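Local coordinates for nucleoporin NUP159 (Saccharomyces cerevisiae, PDB 1XIP), which serves as a structural and docking component of the nuclear pore complex, its N-terminal beta-propeller tethering the helicase Dbp5 to the pore for mRNA export, at residues F198-L209 with Y249-F260; V129-N137 with T166-Q174. All blocks are in the same frame, centred on the assembly; numbering follows the deposited sequence.

Contact 1. Residues F198-L209 with Y249-F260; sequences FEFSLPSELEEL and YIIKHIDGSASF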
loop_
_atom_site.group_PDB
_atom_site.type_symbol
_atom_site.label_atom_id
_atom_site.label_comp_id
_atom_site.label_asym_id
_atom_site.label_seq_id
_atom_site.Cartn_x
_atom_site.Cartn_y
_atom_site.Cartn_z
ATOM N N PHE A 198 -10.697 8.817 18.908
ATOM C CA PHE A 198 -10.366 10.240 18.984
ATOM C C PHE A 198 -10.556 10.971 17.651
ATOM O O PHE A 198 -10.973 10.379 16.659
ATOM C CB PHE A 198 -8.950 10.474 19.545
ATOM C CG PHE A 198 -7.902 9.572 18.980
ATOM C CD1 PHE A 198 -7.571 8.381 19.625
ATOM C CD2 PHE A 198 -7.215 9.921 17.825
ATOM C CE1 PHE A 198 -6.581 7.534 19.115
ATOM C CE2 PHE A 198 -6.219 9.091 17.302
ATOM C CZ PHE A 198 -5.902 7.889 17.948
ATOM N N GLU A 199 -10.241 12.265 17.645
ATOM C CA GLU A 199 -10.555 13.161 16.540
ATOM C C GLU A 199 -9.636 14.361 16.638
ATOM O O GLU A 199 -9.360 14.833 17.743
ATOM C CB GLU A 199 -12.000 13.623 16.680
ATOM C CG GLU A 199 -12.608 14.248 15.442
ATOM C CD GLU A 199 -14.126 14.273 15.507
ATOM O OE1 GLU A 199 -14.693 14.795 16.502
ATOM O OE2 GLU A 199 -14.755 13.761 14.562
ATOM N N PHE A 200 -9.154 14.865 15.503
ATOM C CA PHE A 200 -8.366 16.095 15.517
ATOM C C PHE A 200 -8.261 16.829 14.180
ATOM O O PHE A 200 -8.479 16.250 13.120
ATOM C CB PHE A 200 -6.979 15.872 16.141
ATOM C CG PHE A 200 -6.170 14.811 15.472
ATOM C CD1 PHE A 200 -5.207 15.148 14.539
ATOM C CD2 PHE A 200 -6.350 13.469 15.798
ATOM C CE1 PHE A 200 -4.438 14.161 13.917
ATOM C CE2 PHE A 200 -5.592 12.480 15.186
ATOM C CZ PHE A 200 -4.628 12.828 14.245
ATOM N N SER A 201 -7.944 18.121 14.261
ATOM C CA SER A 201 -7.741 18.972 13.100
ATOM C C SER A 201 -6.255 19.222 12.887
ATOM O O SER A 201 -5.427 18.777 13.669
ATOM C CB SER A 201 -8.473 20.301 13.292
ATOM O OG SER A 201 -9.463 20.470 12.296
ATOM N N LEU A 202 -5.927 19.936 11.823
ATOM C CA LEU A 202 -4.548 20.302 11.521
ATOM C C LEU A 202 -4.034 21.364 12.485
ATOM O O LEU A 202 -4.807 22.231 12.927
ATOM C CB LEU A 202 -4.463 20.853 10.098
ATOM C CG LEU A 202 -3.605 20.115 9.092
ATOM C CD1 LEU A 202 -4.117 18.717 8.959
ATOM C CD2 LEU A 202 -3.676 20.839 7.775
ATOM N N PRO A 203 -2.734 21.324 12.795
ATOM C CA PRO A 203 -2.112 22.371 13.601
ATOM C C PRO A 203 -2.183 23.701 12.871
ATOM O O PRO A 203 -2.143 23.735 11.633
ATOM C CB PRO A 203 -0.658 21.919 13.716
ATOM C CG PRO A 203 -0.670 20.534 13.395
ATOM C CD PRO A 203 -1.754 20.307 12.396
ATOM N N SER A 204 -2.297 24.780 13.640
ATOM C CA SER A 204 -2.406 26.137 13.108
ATOM C C SER A 204 -1.405 26.427 11.992
ATOM O O SER A 204 -1.778 26.923 10.932
ATOM C CB SER A 204 -2.227 27.134 14.240
ATOM O OG SER A 204 -2.899 28.334 13.940
ATOM N N GLU A 205 -0.142 26.080 12.232
ATOM C CA GLU A 205 0.940 26.361 11.292
ATOM C C GLU A 205 0.845 25.535 10.023
ATOM O O GLU A 205 1.540 25.821 9.056
ATOM C CB GLU A 205 2.298 26.116 11.939
ATOM C CG GLU A 205 2.549 26.935 13.181
ATOM C CD GLU A 205 2.282 26.172 14.461
ATOM O OE1 GLU A 205 1.265 25.427 14.542
ATOM O OE2 GLU A 205 3.094 26.331 15.401
ATOM N N LEU A 206 -0.002 24.505 10.034
ATOM C CA LEU A 206 -0.193 23.648 8.870
ATOM C C LEU A 206 -1.416 24.049 8.063
ATOM O O LEU A 206 -1.477 23.786 6.866
ATOM C CB LEU A 206 -0.271 22.173 9.268
ATOM C CG LEU A 206 0.965 21.558 9.927
ATOM C CD1 LEU A 206 0.961 20.061 9.722
ATOM C CD2 LEU A 206 2.275 22.179 9.402
ATOM N N GLU A 207 -2.390 24.680 8.711
ATOM C CA GLU A 207 -3.539 25.226 7.992
ATOM C C GLU A 207 -3.096 26.370 7.078
ATOM O O GLU A 207 -3.754 26.673 6.074
ATOM C CB GLU A 207 -4.605 25.713 8.967
ATOM C CG GLU A 207 -6.015 25.645 8.405
ATOM C CD GLU A 207 -6.559 24.232 8.401
ATOM O OE1 GLU A 207 -6.464 23.562 9.453
ATOM O OE2 GLU A 207 -7.071 23.785 7.346
ATOM N N GLU A 208 -1.979 26.998 7.444
ATOM C CA GLU A 208 -1.349 28.056 6.652
ATOM C C GLU A 208 -1.134 27.611 5.186
ATOM O O GLU A 208 -1.383 28.389 4.265
ATOM C CB GLU A 208 -0.025 28.498 7.321
ATOM C CG GLU A 208 0.742 29.607 6.606
ATOM C CD GLU A 208 1.059 30.803 7.499
ATOM O OE1 GLU A 208 1.439 30.591 8.682
ATOM O OE2 GLU A 208 0.942 31.966 7.007
ATOM N N LEU A 209 -0.696 26.361 4.985
ATOM C CA LEU A 209 -0.599 25.762 3.639
ATOM C C LEU A 209 -1.979 25.568 3.032
ATOM O O LEU A 209 -2.784 24.808 3.572
ATOM C CB LEU A 209 0.102 24.402 3.686
ATOM C CG LEU A 209 1.394 24.212 4.481
ATOM C CD1 LEU A 209 1.516 22.774 4.944
ATOM C CD2 LEU A 209 2.608 24.627 3.671
ATOM N N TYR A 249 3.927 13.863 7.227
ATOM C CA TYR A 249 3.904 14.125 8.648
ATOM C C TYR A 249 3.667 12.854 9.438
ATOM O O TYR A 249 2.813 12.047 9.089
ATOM C CB TYR A 249 2.826 15.154 8.979
ATOM C CG TYR A 249 3.117 16.526 8.427
ATOM C CD1 TYR A 249 3.786 17.481 9.189
ATOM C CD2 TYR A 249 2.726 16.873 7.139
ATOM C CE1 TYR A 249 4.042 18.737 8.675
ATOM C CE2 TYR A 249 2.986 18.110 6.626
ATOM C CZ TYR A 249 3.635 19.042 7.387
ATOM O OH TYR A 249 3.874 20.294 6.842
ATOM N N ILE A 250 4.441 12.680 10.495
ATOM C CA ILE A 250 4.162 11.669 11.488
ATOM C C ILE A 250 3.316 12.300 12.598
ATOM O O ILE A 250 3.697 13.303 13.186
ATOM C CB ILE A 250 5.467 11.122 12.051
ATOM C CG1 ILE A 250 6.381 10.598 10.922
ATOM C CG2 ILE A 250 5.183 10.079 13.133
ATOM C CD1 ILE A 250 6.029 9.213 10.398
ATOM N N ILE A 251 2.152 11.731 12.851
ATOM C CA ILE A 251 1.292 12.203 13.906
ATOM C C ILE A 251 1.326 11.189 15.037
ATOM O O ILE A 251 0.920 10.041 14.849
ATOM C CB ILE A 251 -0.131 12.382 13.389
ATOM C CG1 ILE A 251 -0.166 13.444 12.293
ATOM C CG2 ILE A 251 -1.077 12.753 14.531
ATOM C CD1 ILE A 251 -1.155 13.136 11.162
ATOM N N LYS A 252 1.850 11.608 16.194
ATOM C CA LYS A 252 1.799 10.809 17.423
ATOM C C LYS A 252 0.745 11.443 18.286
ATOM O O LYS A 252 0.808 12.646 18.564
ATOM C CB LYS A 252 3.144 10.806 18.161
ATOM C CG LYS A 252 4.363 10.489 17.275
ATOM C CD LYS A 252 5.559 9.986 18.099
ATOM C CE LYS A 252 6.742 9.624 17.190
ATOM N NZ LYS A 252 8.090 9.684 17.866
ATOM N N HIS A 253 -0.242 10.645 18.688
ATOM C CA HIS A 253 -1.336 11.141 19.509
ATOM C C HIS A 253 -1.191 10.714 20.966
ATOM O O HIS A 253 -1.504 9.581 21.321
ATOM C CB HIS A 253 -2.679 10.685 18.955
ATOM C CG HIS A 253 -3.841 11.109 19.787
ATOM N ND1 HIS A 253 -4.552 10.230 20.578
ATOM C CD2 HIS A 253 -4.414 12.325 19.964
ATOM C CE1 HIS A 253 -5.519 10.886 21.200
ATOM N NE2 HIS A 253 -5.456 12.158 20.845
ATOM N N ILE A 254 -0.711 11.637 21.801
ATOM C CA ILE A 254 -0.561 11.407 23.241
ATOM C C ILE A 254 -1.634 12.178 23.997
ATOM O O ILE A 254 -1.672 13.425 23.954
ATOM C CB ILE A 254 0.867 11.826 23.752
ATOM C CG1 ILE A 254 1.981 11.248 22.860
ATOM C CG2 ILE A 254 1.070 11.395 25.205
ATOM C CD1 ILE A 254 2.909 12.316 22.226
ATOM N N ASP A 255 -2.519 11.422 24.656
ATOM C CA ASP A 255 -3.479 11.958 25.645
ATOM C C ASP A 255 -4.332 13.174 25.207
ATOM O O ASP A 255 -4.209 14.279 25.776
ATOM C CB ASP A 255 -2.768 12.260 26.978
ATOM C CG ASP A 255 -3.673 12.048 28.181
ATOM O OD1 ASP A 255 -4.270 10.948 28.290
ATOM O OD2 ASP A 255 -3.848 12.926 29.062
ATOM N N GLY A 256 -5.201 12.949 24.214
ATOM C CA GLY A 256 -6.117 13.968 23.724
ATOM C C GLY A 256 -5.457 15.118 22.983
ATOM O O GLY A 256 -6.068 16.179 22.829
ATOM N N SER A 257 -4.214 14.914 22.533
ATOM C CA SER A 257 -3.496 15.915 21.724
ATOM C C SER A 257 -2.529 15.288 20.723
ATOM O O SER A 257 -1.573 14.594 21.102
ATOM C CB SER A 257 -2.760 16.939 22.612
ATOM O OG SER A 257 -1.671 16.347 23.307
ATOM N N ALA A 258 -2.784 15.549 19.447
ATOM C CA ALA A 258 -1.926 15.055 18.382
ATOM C C ALA A 258 -0.752 16.002 18.162
ATOM O O ALA A 258 -0.914 17.216 18.212
ATOM C CB ALA A 258 -2.726 14.908 17.109
ATOM N N SER A 259 0.434 15.450 17.951
ATOM C CA SER A 259 1.563 16.242 17.488
ATOM C C SER A 259 1.911 15.852 16.052
ATOM O O SER A 259 1.938 14.675 15.711
ATOM C CB SER A 259 2.783 16.073 18.396
ATOM O OG SER A 259 2.615 14.999 19.289
ATOM N N PHE A 260 2.171 16.842 15.212
ATOM C CA PHE A 260 2.598 16.589 13.861
ATOM C C PHE A 260 4.082 16.867 13.781
ATOM O O PHE A 260 4.582 17.733 14.486
ATOM C CB PHE A 260 1.859 17.509 12.909
ATOM C CG PHE A 260 0.404 17.190 12.749
ATOM C CD1 PHE A 260 -0.126 16.975 11.486
ATOM C CD2 PHE A 260 -0.438 17.134 13.840
ATOM C CE1 PHE A 260 -1.480 16.695 11.311
ATOM C CE2 PHE A 260 -1.789 16.847 13.679
ATOM C CZ PHE A 260 -2.309 16.632 12.405
#
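The outer edges of two consecutive beta-propeller blades meet where Phe-198 and Phe-200, on the last strand of one blade, lie against His-253, Ala-258 and Phe-260 of the outer hairpin of the next. The rings of Phe-198 and His-253 stack face to face, their centroids 3.9 Å apart and planes 22° apart, with His-253 ND1 over the middle of the phenyl face. Phe-200 has its CG between the backbone N and the carbonyl carbon (chi1 57°), which turns one ring face onto Ala-258 CB, 3.7 Å from the ring centroid. Its CE1 meets Phe-260 CZ at 3.6 Å, rim to rim, the two rings being almost perpendicular (83°). No hydrogen bond links the segments; here the two blades of the propeller pack through their side chains. Beyond the strand the chain runs on along the hairpin: Pro-203 CD sits 3.5 Å from the centroid of the Phe-260 ring, while Ile-251 CG1 lies over the opposite face. An alanine here would remove the ring between Pro-203 and Ile-251, which is likely to open a gap between them and to leave the rim of Phe-200 less firmly packed on that side. A short helical turn at 204-207 then brings Leu-206 CD1 over the face of Tyr-249, 3.8 Å from its ring centroid, with Leu-206 CD2 3.6 Å from Tyr-249 OH. Leu-5, from the N-terminal strand 4-5, touches Pro-203, Leu-206 and Phe-260.

Contact 2. Residues V129-N137 with T166-Q174; sequences VFQLKNVNN and TSFDVTNSQ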
loop_
_atom_site.group_PDB
_atom_site.type_symbol
_atom_site.label_atom_id
_atom_site.label_comp_id
_atom_site.label_asym_id
_atom_site.label_seq_id
_atom_site.Cartn_x
_atom_site.Cartn_y
_atom_site.Cartn_z
ATOM N N VAL A 129 -14.385 2.882 -7.599
ATOM C CA VAL A 129 -13.756 2.758 -6.296
ATOM C C VAL A 129 -12.287 3.164 -6.367
ATOM O O VAL A 129 -11.635 2.922 -7.382
ATOM C CB VAL A 129 -13.942 1.323 -5.774
ATOM C CG1 VAL A 129 -12.976 1.003 -4.653
ATOM C CG2 VAL A 129 -15.383 1.123 -5.324
ATOM N N PHE A 130 -11.785 3.802 -5.306
ATOM C CA PHE A 130 -10.391 4.268 -5.229
ATOM C C PHE A 130 -9.494 3.308 -4.422
ATOM O O PHE A 130 -8.303 3.148 -4.718
ATOM C CB PHE A 130 -10.313 5.646 -4.538
ATOM C CG PHE A 130 -10.803 6.798 -5.369
ATOM C CD1 PHE A 130 -10.747 6.764 -6.776
ATOM C CD2 PHE A 130 -11.310 7.946 -4.738
ATOM C CE1 PHE A 130 -11.209 7.848 -7.547
ATOM C CE2 PHE A 130 -11.769 9.044 -5.490
ATOM C CZ PHE A 130 -11.723 8.994 -6.905
ATOM N N GLN A 131 -10.064 2.727 -3.366
ATOM C CA GLN A 131 -9.294 1.943 -2.410
ATOM C C GLN A 131 -10.108 0.867 -1.735
ATOM O O GLN A 131 -11.262 1.091 -1.374
ATOM C CB GLN A 131 -8.669 2.840 -1.340
ATOM C CG GLN A 131 -7.431 2.198 -0.678
ATOM C CD GLN A 131 -6.916 2.989 0.486
ATOM O OE1 GLN A 131 -6.495 4.121 0.315
ATOM N NE2 GLN A 131 -6.958 2.407 1.675
ATOM N N LEU A 132 -9.486 -0.295 -1.560
ATOM C CA LEU A 132 -10.090 -1.416 -0.870
ATOM C C LEU A 132 -9.098 -1.944 0.116
ATOM O O LEU A 132 -7.894 -2.001 -0.180
ATOM C CB LEU A 132 -10.400 -2.536 -1.848
ATOM C CG LEU A 132 -11.584 -2.381 -2.778
ATOM C CD1 LEU A 132 -11.108 -2.323 -4.202
ATOM C CD2 LEU A 132 -12.490 -3.557 -2.581
ATOM N N LYS A 133 -9.589 -2.330 1.286
ATOM C CA LYS A 133 -8.796 -3.060 2.254
ATOM C C LYS A 133 -9.613 -4.204 2.804
ATOM O O LYS A 133 -10.797 -4.048 3.159
ATOM C CB LYS A 133 -8.367 -2.161 3.403
ATOM C CG LYS A 133 -6.875 -1.836 3.465
ATOM C CD LYS A 133 -5.987 -3.036 3.880
ATOM C CE LYS A 133 -4.529 -2.888 3.320
ATOM N NZ LYS A 133 -3.799 -4.196 3.022
ATOM N N ASN A 134 -8.977 -5.364 2.876
ATOM C CA ASN A 134 -9.584 -6.501 3.518
ATOM C C ASN A 134 -9.099 -6.626 4.954
ATOM O O ASN A 134 -7.899 -6.534 5.209
ATOM C CB ASN A 134 -9.273 -7.764 2.741
ATOM C CG ASN A 134 -9.677 -9.004 3.488
ATOM O OD1 ASN A 134 -8.883 -9.926 3.637
ATOM N ND2 ASN A 134 -10.919 -9.030 3.982
ATOM N N VAL A 135 -10.015 -6.807 5.901
ATOM C CA VAL A 135 -9.556 -6.964 7.287
ATOM C C VAL A 135 -9.781 -8.367 7.850
ATOM O O VAL A 135 -8.804 -9.109 8.085
ATOM C CB VAL A 135 -9.944 -5.786 8.239
ATOM C CG1 VAL A 135 -11.364 -5.316 8.015
ATOM C CG2 VAL A 135 -9.684 -6.163 9.681
ATOM N N ASN A 136 -11.027 -8.780 8.030
ATOM C CA ASN A 136 -11.232 -10.198 8.312
ATOM C C ASN A 136 -12.110 -10.812 7.254
ATOM O O ASN A 136 -11.626 -11.281 6.229
ATOM C CB ASN A 136 -11.809 -10.410 9.713
ATOM C CG ASN A 136 -10.803 -10.114 10.800
ATOM O OD1 ASN A 136 -9.750 -10.755 10.884
ATOM N ND2 ASN A 136 -11.107 -9.124 11.630
ATOM N N ASN A 137 -13.408 -10.794 7.510
ATOM C CA ASN A 137 -14.402 -11.205 6.539
ATOM C C ASN A 137 -15.091 -9.994 5.963
ATOM O O ASN A 137 -16.253 -10.061 5.552
ATOM C CB ASN A 137 -15.443 -12.125 7.192
ATOM C CG ASN A 137 -14.838 -13.394 7.707
ATOM O OD1 ASN A 137 -14.175 -14.133 6.963
ATOM N ND2 ASN A 137 -15.028 -13.654 8.996
ATOM N N THR A 166 -10.885 10.954 2.140
ATOM C CA THR A 166 -9.996 10.942 0.975
ATOM C C THR A 166 -8.948 9.840 1.070
ATOM O O THR A 166 -8.404 9.407 0.062
ATOM C CB THR A 166 -9.323 12.312 0.724
ATOM O OG1 THR A 166 -8.612 12.721 1.888
ATOM C CG2 THR A 166 -10.372 13.406 0.548
ATOM N N SER A 167 -8.680 9.405 2.294
ATOM C CA SER A 167 -7.839 8.259 2.554
ATOM C C SER A 167 -8.273 7.566 3.832
ATOM O O SER A 167 -8.695 8.199 4.785
ATOM C CB SER A 167 -6.362 8.675 2.668
ATOM O OG SER A 167 -5.514 7.532 2.581
ATOM N N PHE A 168 -8.147 6.256 3.854
ATOM C CA PHE A 168 -8.408 5.500 5.065
ATOM C C PHE A 168 -7.344 4.417 5.243
ATOM O O PHE A 168 -6.626 4.083 4.312
ATOM C CB PHE A 168 -9.815 4.897 5.026
ATOM C CG PHE A 168 -9.914 3.631 4.197
ATOM C CD1 PHE A 168 -9.817 2.375 4.801
ATOM C CD2 PHE A 168 -10.122 3.698 2.819
ATOM C CE1 PHE A 168 -9.918 1.202 4.043
ATOM C CE2 PHE A 168 -10.232 2.538 2.051
ATOM C CZ PHE A 168 -10.124 1.286 2.662
ATOM N N ASP A 169 -7.247 3.881 6.450
ATOM C CA ASP A 169 -6.415 2.711 6.712
ATOM C C ASP A 169 -7.096 1.867 7.787
ATOM O O ASP A 169 -7.780 2.411 8.636
ATOM C CB ASP A 169 -5.010 3.148 7.156
ATOM C CG ASP A 169 -3.988 2.025 7.075
ATOM O OD1 ASP A 169 -4.292 0.944 6.482
ATOM O OD2 ASP A 169 -2.842 2.131 7.577
ATOM N N VAL A 170 -6.935 0.544 7.726
ATOM C CA VAL A 170 -7.415 -0.344 8.787
ATOM C C VAL A 170 -6.372 -1.323 9.236
ATOM O O VAL A 170 -5.503 -1.745 8.447
ATOM C CB VAL A 170 -8.607 -1.230 8.372
ATOM C CG1 VAL A 170 -9.892 -0.734 8.995
ATOM C CG2 VAL A 170 -8.708 -1.393 6.884
ATOM N N THR A 171 -6.477 -1.696 10.510
ATOM C CA THR A 171 -5.829 -2.883 11.034
ATOM C C THR A 171 -6.923 -3.797 11.569
ATOM O O THR A 171 -8.107 -3.513 11.417
ATOM C CB THR A 171 -4.858 -2.525 12.168
ATOM O OG1 THR A 171 -5.582 -1.886 13.240
ATOM C CG2 THR A 171 -3.834 -1.485 11.708
ATOM N N ASN A 172 -6.526 -4.879 12.217
ATOM C CA ASN A 172 -7.477 -5.749 12.865
ATOM C C ASN A 172 -8.362 -5.067 13.913
ATOM O O ASN A 172 -9.446 -5.554 14.207
ATOM C CB ASN A 172 -6.756 -6.924 13.497
ATOM C CG ASN A 172 -7.650 -8.109 13.644
ATOM O OD1 ASN A 172 -8.291 -8.292 14.684
ATOM N ND2 ASN A 172 -7.740 -8.916 12.589
ATOM N N SER A 173 -7.901 -3.944 14.467
ATOM C CA SER A 173 -8.575 -3.326 15.614
ATOM C C SER A 173 -8.798 -1.819 15.520
ATOM O O SER A 173 -9.472 -1.244 16.368
ATOM C CB SER A 173 -7.835 -3.667 16.903
ATOM O OG SER A 173 -6.484 -3.272 16.817
ATOM N N GLN A 174 -8.254 -1.187 14.479
ATOM C CA GLN A 174 -8.378 0.264 14.302
ATOM C C GLN A 174 -8.781 0.652 12.877
ATOM O O GLN A 174 -8.466 -0.060 11.928
ATOM C CB GLN A 174 -7.056 0.919 14.660
ATOM C CG GLN A 174 -7.130 2.383 15.006
ATOM C CD GLN A 174 -5.749 2.952 15.295
ATOM O OE1 GLN A 174 -4.752 2.206 15.298
ATOM N NE2 GLN A 174 -5.676 4.265 15.549
HETATM O O HOH W 1 -6.092 6.624 0.138
#
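Strands 131-134 and 167-170 run nearly parallel, 9° apart in direction, with axes 7.9 Å apart at closest approach, a gap bridged by side chains. They are the first strands of two consecutive propeller blades, and each is entered through a classic beta bulge, Phe-130 and Gln-131 facing Leu-142 and Thr-166 and Ser-167 facing Leu-178. Gln-131 carries CG anti to its own backbone N (chi1 -157°) and is extended beyond it, which lays the amide over one face of the Phe-168 ring, the two planes 22° apart. Gln-131 NE2 stands 3.3 Å above that ring plane, toward the rim, and donates a fairly straight hydrogen bond of 3.1 Å to Phe-168 O, reaching the carbonyl from above its plane. Gln-131 OE1 accepts from a water that also binds Ser-167 OG at 2.7 Å; the same hydroxyl is bonded to Val-219 N of the following blade. Farther along, Lys-133 CB packs 3.6 Å from Val-170 CG2, the two side chains lying alongside in opposite senses, and the lysine then bends off, its amine departing from strand 167-170. Val-135 CG2 comes within 3.5 Å of Thr-171 O. In the turns beyond, Asn-172 ND2 makes a weak bond of 3.2 Å to Asn-136 OD1. The buried Gln-131 amide thus has a partner at each end, Phe-168 O for NE2 and the water for OE1, and these two bonds would probably fix its rotation against the aromatic face.

How the contacts relate
Both contacts reach the four-stranded blade of residues 167-200, but at opposite edges of its sheet. Contact 2 involves its first strand, 167-170, and joins it to the preceding blade; contact 1 involves its last strand, 193-200, and joins it to the blade that follows. Their centres are 22 Å apart, contact 2 about 11 Å from the centre of the chain and contact 1 about 23 Å. Despite its peripheral place, contact 1 is mostly buried and consists of aromatic and aliphatic packing with no hydrogen bond between its segments. Contact 2, nearer the middle yet only partly buried, mixes apolar contacts with amide hydrogen bonds and a bridging water.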